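Local atomic coordinates of TssK C (Escherichia coli, PDB entry 5M2Y), a protein that forms part of the bacterial type VI secretion baseplate and binds the membrane complex, probably through this C-terminal domain. Residues Q49-G54 / V70-V75; A28-S33 / L93-D98; C109-P114 / L122-V127. One frame throughout, in Å; residues are numbered along the deposited sequence.

Interaction 1: residues Q49-G54 / V70-V75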
loop_
_atom_site.group_PDB
_atom_site.type_symbol
_atom_site.label_atom_id
_atom_site.label_comp_id
_atom_site.label_asym_id
_atom_site.label_seq_id
_atom_site.Cartn_x
_atom_site.Cartn_y
_atom_site.Cartn_z
ATOM N N GLN A 49 -3.978 -0.741 -11.410
ATOM C CA GLN A 49 -3.613 -1.857 -12.286
ATOM C C GLN A 49 -2.115 -2.064 -12.399
ATOM O O GLN A 49 -1.685 -3.175 -12.674
ATOM C CB GLN A 49 -4.239 -1.687 -13.669
ATOM C CG GLN A 49 -5.736 -1.918 -13.623
ATOM C CD GLN A 49 -6.368 -2.046 -14.971
ATOM O OE1 GLN A 49 -6.468 -1.072 -15.704
ATOM N NE2 GLN A 49 -6.838 -3.244 -15.304
ATOM N N LEU A 50 -1.321 -1.010 -12.186
ATOM C CA LEU A 50 0.135 -1.086 -12.264
ATOM C C LEU A 50 0.784 -1.540 -10.962
ATOM O O LEU A 50 1.712 -2.340 -11.002
ATOM C CB LEU A 50 0.739 0.240 -12.725
ATOM C CG LEU A 50 0.476 0.611 -14.182
ATOM C CD1 LEU A 50 0.855 2.028 -14.456
ATOM C CD2 LEU A 50 1.225 -0.309 -15.133
ATOM N N CYS A 51 0.300 -1.031 -9.820
ATOM C CA CYS A 51 0.844 -1.401 -8.524
ATOM C C CYS A 51 0.331 -2.764 -8.122
ATOM O O CYS A 51 -0.872 -3.005 -8.175
ATOM C CB CYS A 51 0.522 -0.342 -7.472
ATOM S SG CYS A 51 1.192 -0.702 -5.835
ATOM N N LYS A 52 1.246 -3.641 -7.709
ATOM C CA LYS A 52 0.888 -4.992 -7.297
ATOM C C LYS A 52 1.433 -5.290 -5.917
ATOM O O LYS A 52 2.605 -5.040 -5.651
ATOM C CB LYS A 52 1.423 -6.022 -8.305
ATOM C CG LYS A 52 0.935 -5.828 -9.729
ATOM C CD LYS A 52 -0.373 -6.579 -9.999
ATOM C CE LYS A 52 -0.631 -6.297 -11.469
ATOM N NZ LYS A 52 -2.012 -5.956 -11.825
ATOM N N ALA A 53 0.593 -5.852 -5.048
ATOM C CA ALA A 53 1.031 -6.264 -3.727
ATOM C C ALA A 53 1.793 -7.585 -3.878
ATOM O O ALA A 53 1.374 -8.480 -4.619
ATOM C CB ALA A 53 -0.172 -6.465 -2.827
ATOM N N GLY A 54 2.934 -7.659 -3.220
ATOM C CA GLY A 54 3.777 -8.843 -3.247
ATOM C C GLY A 54 3.446 -9.770 -2.104
ATOM O O GLY A 54 2.826 -9.367 -1.116
ATOM N N VAL A 70 -5.920 -8.256 -3.087
ATOM C CA VAL A 70 -5.599 -6.865 -2.823
ATOM C C VAL A 70 -6.192 -6.048 -3.966
ATOM O O VAL A 70 -5.791 -6.220 -5.115
ATOM C CB VAL A 70 -4.083 -6.626 -2.652
ATOM C CG1 VAL A 70 -3.783 -5.167 -2.325
ATOM C CG2 VAL A 70 -3.502 -7.545 -1.590
ATOM N N ILE A 71 -7.198 -5.217 -3.657
ATOM C CA ILE A 71 -7.820 -4.363 -4.654
ATOM C C ILE A 71 -7.472 -2.945 -4.261
ATOM O O ILE A 71 -7.780 -2.518 -3.158
ATOM C CB ILE A 71 -9.349 -4.564 -4.790
ATOM C CG1 ILE A 71 -9.692 -6.017 -5.110
ATOM C CG2 ILE A 71 -9.919 -3.637 -5.874
ATOM C CD1 ILE A 71 -11.173 -6.388 -4.879
ATOM N N ILE A 72 -6.798 -2.237 -5.158
ATOM C CA ILE A 72 -6.406 -0.855 -4.935
ATOM C C ILE A 72 -7.516 0.012 -5.504
ATOM O O ILE A 72 -7.826 -0.083 -6.683
ATOM C CB ILE A 72 -5.008 -0.572 -5.545
ATOM C CG1 ILE A 72 -3.933 -1.423 -4.824
ATOM C CG2 ILE A 72 -4.676 0.918 -5.470
ATOM C CD1 ILE A 72 -2.547 -1.428 -5.485
ATOM N N ARG A 73 -8.144 0.816 -4.650
ATOM C CA ARG A 73 -9.235 1.678 -5.100
ATOM C C ARG A 73 -8.900 3.147 -4.921
ATOM O O ARG A 73 -8.538 3.549 -3.811
ATOM C CB ARG A 73 -10.533 1.379 -4.344
ATOM C CG ARG A 73 -10.966 -0.059 -4.363
ATOM C CD ARG A 73 -12.412 -0.196 -3.939
ATOM N NE ARG A 73 -12.798 -1.596 -3.763
ATOM C CZ ARG A 73 -13.287 -2.350 -4.735
ATOM N NH1 ARG A 73 -13.478 -1.860 -5.945
ATOM N NH2 ARG A 73 -13.604 -3.615 -4.480
ATOM N N PRO A 74 -9.071 3.980 -5.973
ATOM C CA PRO A 74 -8.823 5.412 -5.791
ATOM C C PRO A 74 -9.889 5.993 -4.865
ATOM O O PRO A 74 -11.049 5.592 -4.926
ATOM C CB PRO A 74 -8.908 5.973 -7.210
ATOM C CG PRO A 74 -9.784 5.055 -7.929
ATOM C CD PRO A 74 -9.517 3.691 -7.353
ATOM N N VAL A 75 -9.465 6.862 -3.954
ATOM C CA VAL A 75 -10.365 7.490 -2.991
ATOM C C VAL A 75 -10.254 9.007 -3.114
ATOM O O VAL A 75 -9.222 9.531 -3.559
ATOM C CB VAL A 75 -10.157 7.025 -1.528
ATOM C CG1 VAL A 75 -10.482 5.545 -1.347
ATOM C CG2 VAL A 75 -8.740 7.310 -1.063
#

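Interaction 2: residues A28-S33 / L93-D98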
loop_
_atom_site.group_PDB
_atom_site.type_symbol
_atom_site.label_atom_id
_atom_site.label_comp_id
_atom_site.label_asym_id
_atom_site.label_seq_id
_atom_site.Cartn_x
_atom_site.Cartn_y
_atom_site.Cartn_z
ATOM N N ALA A 28 -7.389 -2.552 11.551
ATOM C CA ALA A 28 -6.837 -1.455 10.764
ATOM C C ALA A 28 -7.125 -1.608 9.296
ATOM O O ALA A 28 -7.183 -2.726 8.786
ATOM C CB ALA A 28 -5.352 -1.307 10.977
ATOM N N ASP A 29 -7.320 -0.466 8.637
ATOM C CA ASP A 29 -7.533 -0.352 7.200
ATOM C C ASP A 29 -6.382 0.473 6.676
ATOM O O ASP A 29 -5.911 1.380 7.360
ATOM C CB ASP A 29 -8.877 0.284 6.888
ATOM C CG ASP A 29 -10.042 -0.545 7.395
ATOM O OD1 ASP A 29 -10.145 -1.743 7.000
ATOM O OD2 ASP A 29 -10.875 0.007 8.145
ATOM N N PHE A 30 -5.895 0.124 5.490
ATOM C CA PHE A 30 -4.709 0.734 4.903
ATOM C C PHE A 30 -4.971 1.588 3.682
ATOM O O PHE A 30 -5.873 1.308 2.901
ATOM C CB PHE A 30 -3.703 -0.369 4.558
ATOM C CG PHE A 30 -3.230 -1.188 5.735
ATOM C CD1 PHE A 30 -3.958 -2.283 6.178
ATOM C CD2 PHE A 30 -2.045 -0.881 6.380
ATOM C CE1 PHE A 30 -3.530 -3.033 7.260
ATOM C CE2 PHE A 30 -1.616 -1.640 7.469
ATOM C CZ PHE A 30 -2.356 -2.720 7.891
ATOM N N TRP A 31 -4.152 2.633 3.525
ATOM C CA TRP A 31 -4.197 3.546 2.386
ATOM C C TRP A 31 -2.807 3.864 1.902
ATOM O O TRP A 31 -1.881 4.017 2.699
ATOM C CB TRP A 31 -4.853 4.888 2.742
ATOM C CG TRP A 31 -6.334 4.857 2.815
ATOM C CD1 TRP A 31 -7.217 5.244 1.855
ATOM C CD2 TRP A 31 -7.112 4.460 3.946
ATOM N NE1 TRP A 31 -8.504 5.087 2.303
ATOM C CE2 TRP A 31 -8.469 4.594 3.584
ATOM C CE3 TRP A 31 -6.797 3.995 5.228
ATOM C CZ2 TRP A 31 -9.501 4.253 4.458
ATOM C CZ3 TRP A 31 -7.814 3.663 6.087
ATOM C CH2 TRP A 31 -9.149 3.821 5.718
ATOM N N LEU A 32 -2.692 4.035 0.595
ATOM C CA LEU A 32 -1.467 4.467 -0.053
ATOM C C LEU A 32 -1.618 5.913 -0.518
ATOM O O LEU A 32 -2.666 6.298 -1.040
ATOM C CB LEU A 32 -1.151 3.566 -1.262
ATOM C CG LEU A 32 -0.610 2.168 -0.983
ATOM C CD1 LEU A 32 -0.598 1.332 -2.255
ATOM C CD2 LEU A 32 0.782 2.225 -0.332
ATOM N N SER A 33 -0.578 6.708 -0.293
ATOM C CA SER A 33 -0.506 8.095 -0.767
ATOM C C SER A 33 0.596 8.066 -1.825
ATOM O O SER A 33 1.678 7.550 -1.555
ATOM C CB SER A 33 -0.168 9.052 0.371
ATOM O OG SER A 33 0.208 10.327 -0.108
ATOM N N LEU A 93 -6.560 0.228 0.268
ATOM C CA LEU A 93 -6.264 -1.171 0.027
ATOM C C LEU A 93 -7.489 -1.952 0.500
ATOM O O LEU A 93 -7.792 -1.982 1.689
ATOM C CB LEU A 93 -5.013 -1.633 0.770
ATOM C CG LEU A 93 -3.688 -0.954 0.424
ATOM C CD1 LEU A 93 -2.563 -1.632 1.174
ATOM C CD2 LEU A 93 -3.407 -0.977 -1.087
ATOM N N ASP A 94 -8.240 -2.497 -0.455
ATOM C CA ASP A 94 -9.420 -3.298 -0.161
ATOM C C ASP A 94 -8.874 -4.725 -0.073
ATOM O O ASP A 94 -8.630 -5.375 -1.090
ATOM C CB ASP A 94 -10.491 -3.147 -1.258
ATOM C CG ASP A 94 -11.831 -3.782 -0.913
ATOM O OD1 ASP A 94 -11.911 -4.492 0.106
ATOM O OD2 ASP A 94 -12.787 -3.601 -1.691
ATOM N N LEU A 95 -8.624 -5.174 1.161
ATOM C CA LEU A 95 -8.042 -6.480 1.425
ATOM C C LEU A 95 -9.058 -7.565 1.717
ATOM O O LEU A 95 -10.011 -7.349 2.463
ATOM C CB LEU A 95 -7.051 -6.392 2.588
ATOM C CG LEU A 95 -5.928 -5.327 2.499
ATOM C CD1 LEU A 95 -5.179 -5.185 3.829
ATOM C CD2 LEU A 95 -4.974 -5.620 1.342
ATOM N N SER A 96 -8.819 -8.751 1.153
ATOM C CA SER A 96 -9.613 -9.949 1.431
ATOM C C SER A 96 -9.202 -10.409 2.841
ATOM O O SER A 96 -8.204 -9.922 3.385
ATOM C CB SER A 96 -9.307 -11.044 0.413
ATOM O OG SER A 96 -8.019 -11.603 0.594
ATOM N N THR A 97 -9.965 -11.350 3.423
ATOM C CA THR A 97 -9.661 -11.900 4.741
ATOM C C THR A 97 -8.261 -12.526 4.737
ATOM O O THR A 97 -7.465 -12.221 5.622
ATOM C CB THR A 97 -10.757 -12.890 5.161
ATOM O OG1 THR A 97 -12.010 -12.204 5.154
ATOM C CG2 THR A 97 -10.491 -13.514 6.528
ATOM N N ASP A 98 -7.961 -13.344 3.710
ATOM C CA ASP A 98 -6.678 -14.027 3.550
ATOM C C ASP A 98 -5.511 -13.075 3.348
ATOM O O ASP A 98 -4.454 -13.298 3.937
ATOM C CB ASP A 98 -6.741 -15.067 2.417
ATOM C CG ASP A 98 -7.601 -16.282 2.712
ATOM O OD1 ASP A 98 -8.051 -16.431 3.872
ATOM O OD2 ASP A 98 -7.810 -17.088 1.791
HETATM O O HOH W 1 -6.803 -2.247 4.219
HETATM O O HOH W 2 -8.561 0.740 3.316
#

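Interaction 3: residues C109-P114 / L122-V127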
loop_
_atom_site.group_PDB
_atom_site.type_symbol
_atom_site.label_atom_id
_atom_site.label_comp_id
_atom_site.label_asym_id
_atom_site.label_seq_id
_atom_site.Cartn_x
_atom_site.Cartn_y
_atom_site.Cartn_z
ATOM N N CYS A 109 4.623 -6.076 4.467
ATOM C CA CYS A 109 3.892 -5.877 3.227
ATOM C C CYS A 109 4.858 -5.360 2.168
ATOM O O CYS A 109 5.837 -4.693 2.502
ATOM C CB CYS A 109 2.690 -4.959 3.412
ATOM S SG CYS A 109 3.117 -3.273 3.893
ATOM N N THR A 110 4.609 -5.698 0.905
ATOM C CA THR A 110 5.458 -5.264 -0.198
ATOM C C THR A 110 4.602 -4.803 -1.355
ATOM O O THR A 110 3.511 -5.325 -1.559
ATOM C CB THR A 110 6.424 -6.358 -0.678
ATOM O OG1 THR A 110 5.694 -7.405 -1.285
ATOM C CG2 THR A 110 7.309 -6.920 0.425
ATOM N N PHE A 111 5.098 -3.813 -2.099
ATOM C CA PHE A 111 4.407 -3.287 -3.271
ATOM C C PHE A 111 5.371 -3.118 -4.405
ATOM O O PHE A 111 6.477 -2.620 -4.224
ATOM C CB PHE A 111 3.725 -1.938 -2.977
ATOM C CG PHE A 111 2.796 -1.973 -1.796
ATOM C CD1 PHE A 111 1.467 -2.338 -1.949
ATOM C CD2 PHE A 111 3.255 -1.652 -0.526
ATOM C CE1 PHE A 111 0.618 -2.386 -0.844
ATOM C CE2 PHE A 111 2.411 -1.696 0.572
ATOM C CZ PHE A 111 1.095 -2.055 0.410
ATOM N N TYR A 112 4.934 -3.540 -5.575
ATOM C CA TYR A 112 5.691 -3.409 -6.794
ATOM C C TYR A 112 5.138 -2.214 -7.532
ATOM O O TYR A 112 3.928 -2.111 -7.729
ATOM C CB TYR A 112 5.555 -4.681 -7.652
ATOM C CG TYR A 112 5.974 -4.502 -9.093
ATOM C CD1 TYR A 112 7.301 -4.247 -9.423
ATOM C CD2 TYR A 112 5.052 -4.608 -10.120
ATOM C CE1 TYR A 112 7.694 -4.082 -10.742
ATOM C CE2 TYR A 112 5.437 -4.456 -11.449
ATOM C CZ TYR A 112 6.760 -4.187 -11.751
ATOM O OH TYR A 112 7.175 -4.070 -13.054
ATOM N N THR A 113 6.035 -1.321 -7.943
ATOM C CA THR A 113 5.665 -0.165 -8.747
ATOM C C THR A 113 6.536 -0.221 -9.995
ATOM O O THR A 113 7.745 -0.054 -9.874
ATOM C CB THR A 113 5.821 1.146 -7.971
ATOM O OG1 THR A 113 7.158 1.285 -7.506
ATOM C CG2 THR A 113 4.839 1.272 -6.807
ATOM N N PRO A 114 5.961 -0.494 -11.191
ATOM C CA PRO A 114 6.789 -0.564 -12.405
ATOM C C PRO A 114 7.374 0.785 -12.770
ATOM O O PRO A 114 6.830 1.809 -12.369
ATOM C CB PRO A 114 5.804 -1.048 -13.477
ATOM C CG PRO A 114 4.474 -0.637 -12.981
ATOM C CD PRO A 114 4.538 -0.740 -11.500
ATOM N N LEU A 122 5.767 6.456 -2.658
ATOM C CA LEU A 122 4.672 5.862 -1.890
ATOM C C LEU A 122 4.807 6.102 -0.396
ATOM O O LEU A 122 5.896 5.999 0.151
ATOM C CB LEU A 122 4.681 4.345 -2.085
ATOM C CG LEU A 122 4.001 3.703 -3.278
ATOM C CD1 LEU A 122 4.411 4.265 -4.610
ATOM C CD2 LEU A 122 4.087 2.177 -3.172
ATOM N N GLU A 123 3.679 6.318 0.262
ATOM C CA GLU A 123 3.597 6.402 1.713
ATOM C C GLU A 123 2.399 5.540 2.127
ATOM O O GLU A 123 1.376 5.566 1.441
ATOM C CB GLU A 123 3.490 7.845 2.207
ATOM C CG GLU A 123 4.774 8.630 2.001
ATOM C CD GLU A 123 4.827 10.000 2.669
ATOM O OE1 GLU A 123 3.761 10.553 2.993
ATOM O OE2 GLU A 123 5.949 10.518 2.852
ATOM N N LEU A 124 2.552 4.716 3.188
ATOM C CA LEU A 124 1.481 3.832 3.646
ATOM C C LEU A 124 1.036 4.272 5.025
ATOM O O LEU A 124 1.869 4.545 5.887
ATOM C CB LEU A 124 1.966 2.369 3.669
ATOM C CG LEU A 124 0.991 1.292 4.169
ATOM C CD1 LEU A 124 -0.167 1.083 3.205
ATOM C CD2 LEU A 124 1.718 -0.021 4.378
ATOM N N PHE A 125 -0.291 4.437 5.174
ATOM C CA PHE A 125 -0.974 4.826 6.410
ATOM C C PHE A 125 -2.002 3.750 6.773
ATOM O O PHE A 125 -2.661 3.199 5.893
ATOM C CB PHE A 125 -1.750 6.140 6.213
ATOM C CG PHE A 125 -0.948 7.368 5.879
ATOM C CD1 PHE A 125 -0.669 7.698 4.562
ATOM C CD2 PHE A 125 -0.524 8.232 6.880
ATOM C CE1 PHE A 125 0.077 8.838 4.256
ATOM C CE2 PHE A 125 0.212 9.378 6.574
ATOM C CZ PHE A 125 0.506 9.676 5.265
ATOM N N ALA A 126 -2.154 3.482 8.072
ATOM C CA ALA A 126 -3.184 2.592 8.595
ATOM C C ALA A 126 -4.038 3.419 9.541
ATOM O O ALA A 126 -3.509 4.215 10.329
ATOM C CB ALA A 126 -2.579 1.407 9.327
ATOM N N VAL A 127 -5.328 3.257 9.415
ATOM C CA VAL A 127 -6.250 3.942 10.278
ATOM C C VAL A 127 -6.778 2.876 11.207
ATOM O O VAL A 127 -7.302 1.918 10.778
ATOM C CB VAL A 127 -7.363 4.614 9.503
ATOM C CG1 VAL A 127 -8.398 5.214 10.419
ATOM C CG2 VAL A 127 -6.781 5.692 8.631
#

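Interaction 1: residues Q49-G54 / V70-V75
The two outermost strands of a strongly curled antiparallel sheet come together where Ala53 meets Val70 and Cys51 meets Ile72. The curl brings the margins of the sheet side by side in a barrel-like way, but no hydrogen bond joins them, and the CA atoms of Ala53 and Val70 stay 6.7 Å apart, so the seam is made by side chains. Ala53 CB faces the fork of Val70, 3.7 Å from its CG2 and 3.9 Å from its CG1, and so touches both branches at once. Two residues on, Ile72 spans the gap with its longer arm. With CG1 beside the backbone N (chi1 -64°) and the chain extended beyond it, the terminal CD1 reaches Cys51, the residue at which the chain leaves helix 40-50. Phe47 of that helix also packs on Ile72. Ile72 CD1 lies 3.8 Å from both CB and SG of Cys51 and 3.5 Å from its carbonyl O. Between these inward-facing residues Lys52 points away from strand 70-75 and folds back to the end of the preceding helix, where its NZ gives a 2.9 Å hydrogen bond to Gln49 O.

Interaction 2: residues A28-S33 / L93-D98
Leu93 lies against strand 28-33 with its two methyl branches divided between successive inward residues: CD1 rests 3.8 Å from Phe30 CB, while CD2 meets Leu32 CD1, also at 3.8 Å. The leucine thus straddles the step from one residue to the next but one, and it approaches Leu32 at a slant, not end on. Phe30 turns its ring beside its own backbone N (chi1 -61°), which swings the ring away from Leu32 and places its CD1 corner beside Leu95. There Leu95 CD1 comes up obliquely to Phe30 CD1 at 3.9 Å. Ala126 of strand 121-128 and Leu19 add to the packing round Phe30.

Beneath this apolar layer the two backbones are gripped directly at one point, where Leu93 N donates a nearly straight hydrogen bond (174°) to Phe30 O over 2.9 Å. The return link is made by water. One molecule accepts from Phe30 N at 2.8 Å and donates to Leu93 O at 2.7 Å, sitting in the plane of the Phe30 ring at its edge. A second water donates to Phe30 O at 2.8 Å and, over a longer bond, to Leu93 O; it also lies over the rim of one face of the Trp31 ring. Water thus takes the place of a direct bond between Phe30 N and Leu93 O.

Strand 93-95 soon ends, and Ser96 is the N-cap of the following helix, its OG accepting from Ala99 N. The segment axes approach to 6.5 Å at 143°, a splayed antiparallel pair with water inserted between neighbouring strands of a curled sheet.

Interaction 3: residues C109-P114 / L122-V127
With chi1 at 178°, the side chain of Leu124 runs out opposite the backbone N, which sends its CD2 across to Cys109 and Phe111, while Thr113 has its hydroxyl between the backbone N and carbonyl carbon (chi1 57°), so that the methyl CG2 is the branch turned to Leu122. The threonine and leucine reach toward each other tip to tip: Thr113 CG2 stands 3.7 Å from Leu122 CD1 and 3.8 Å from Leu122 CD2, fitting against both methyls of the leucine. Leu122 CD2 has another neighbour, Phe111 CB, at 4.1 Å.

Leu124 CD2 is likewise shared, 3.6 Å from Cys109 SG and, at the edge of the ring and near its plane, 4.2 Å from Phe111 CE2. The aromatic group therefore offers its rim to the leucine.

Strands 108-112 and 121-128, which carry or adjoin these residues, are not neighbours in the sheet. Strands 14-18 and 3-11 lie between them in its order, and their segment axes pass no closer than 10.5 Å, with N-to-C directions at 146°. Side chains alone meet across the concave interior of the curled sheet, and all five that touch are buried. Intervening strands supply further walls: Trp15 and Leu8 pack on Leu122, and Ile6 on Leu124, which also touches Leu32 of the adjoining strand 28-35.

Thr113 is divided by polarity. As CG2 joins the apolar cluster, OG1 accepts a hydrogen bond from Trp15 NE1 and has a weak one with Val13 O, which ties the threonine to the same tryptophan that packs on Leu122.

Overall arrangement
The three contacts lie within one curled sheet, their centres about 9 to 10 Å apart, and each pair is joined by backbone bonds between adjacent strands. Interactions 1 and 2 meet at Ile71 O and Asp94 N (2.7 Å), reinforced by a salt bridge from Arg73 NE to Asp94 OD2 (2.9 Å). Interactions 1 and 3 meet at Lys52 O and Tyr112 N (2.8 Å), and 2 and 3 at Asp29 O and Val127 N (2.8 Å). Along the chain, interaction 1 is nested within the loop closed by interaction 2, and interaction 3 follows. Apolar packing continues from one to the next: Ile72 CG1 lies 3.8 Å from Leu93 CD2 between interactions 1 and 2, and Leu32 packs on Leu124 between 2 and 3.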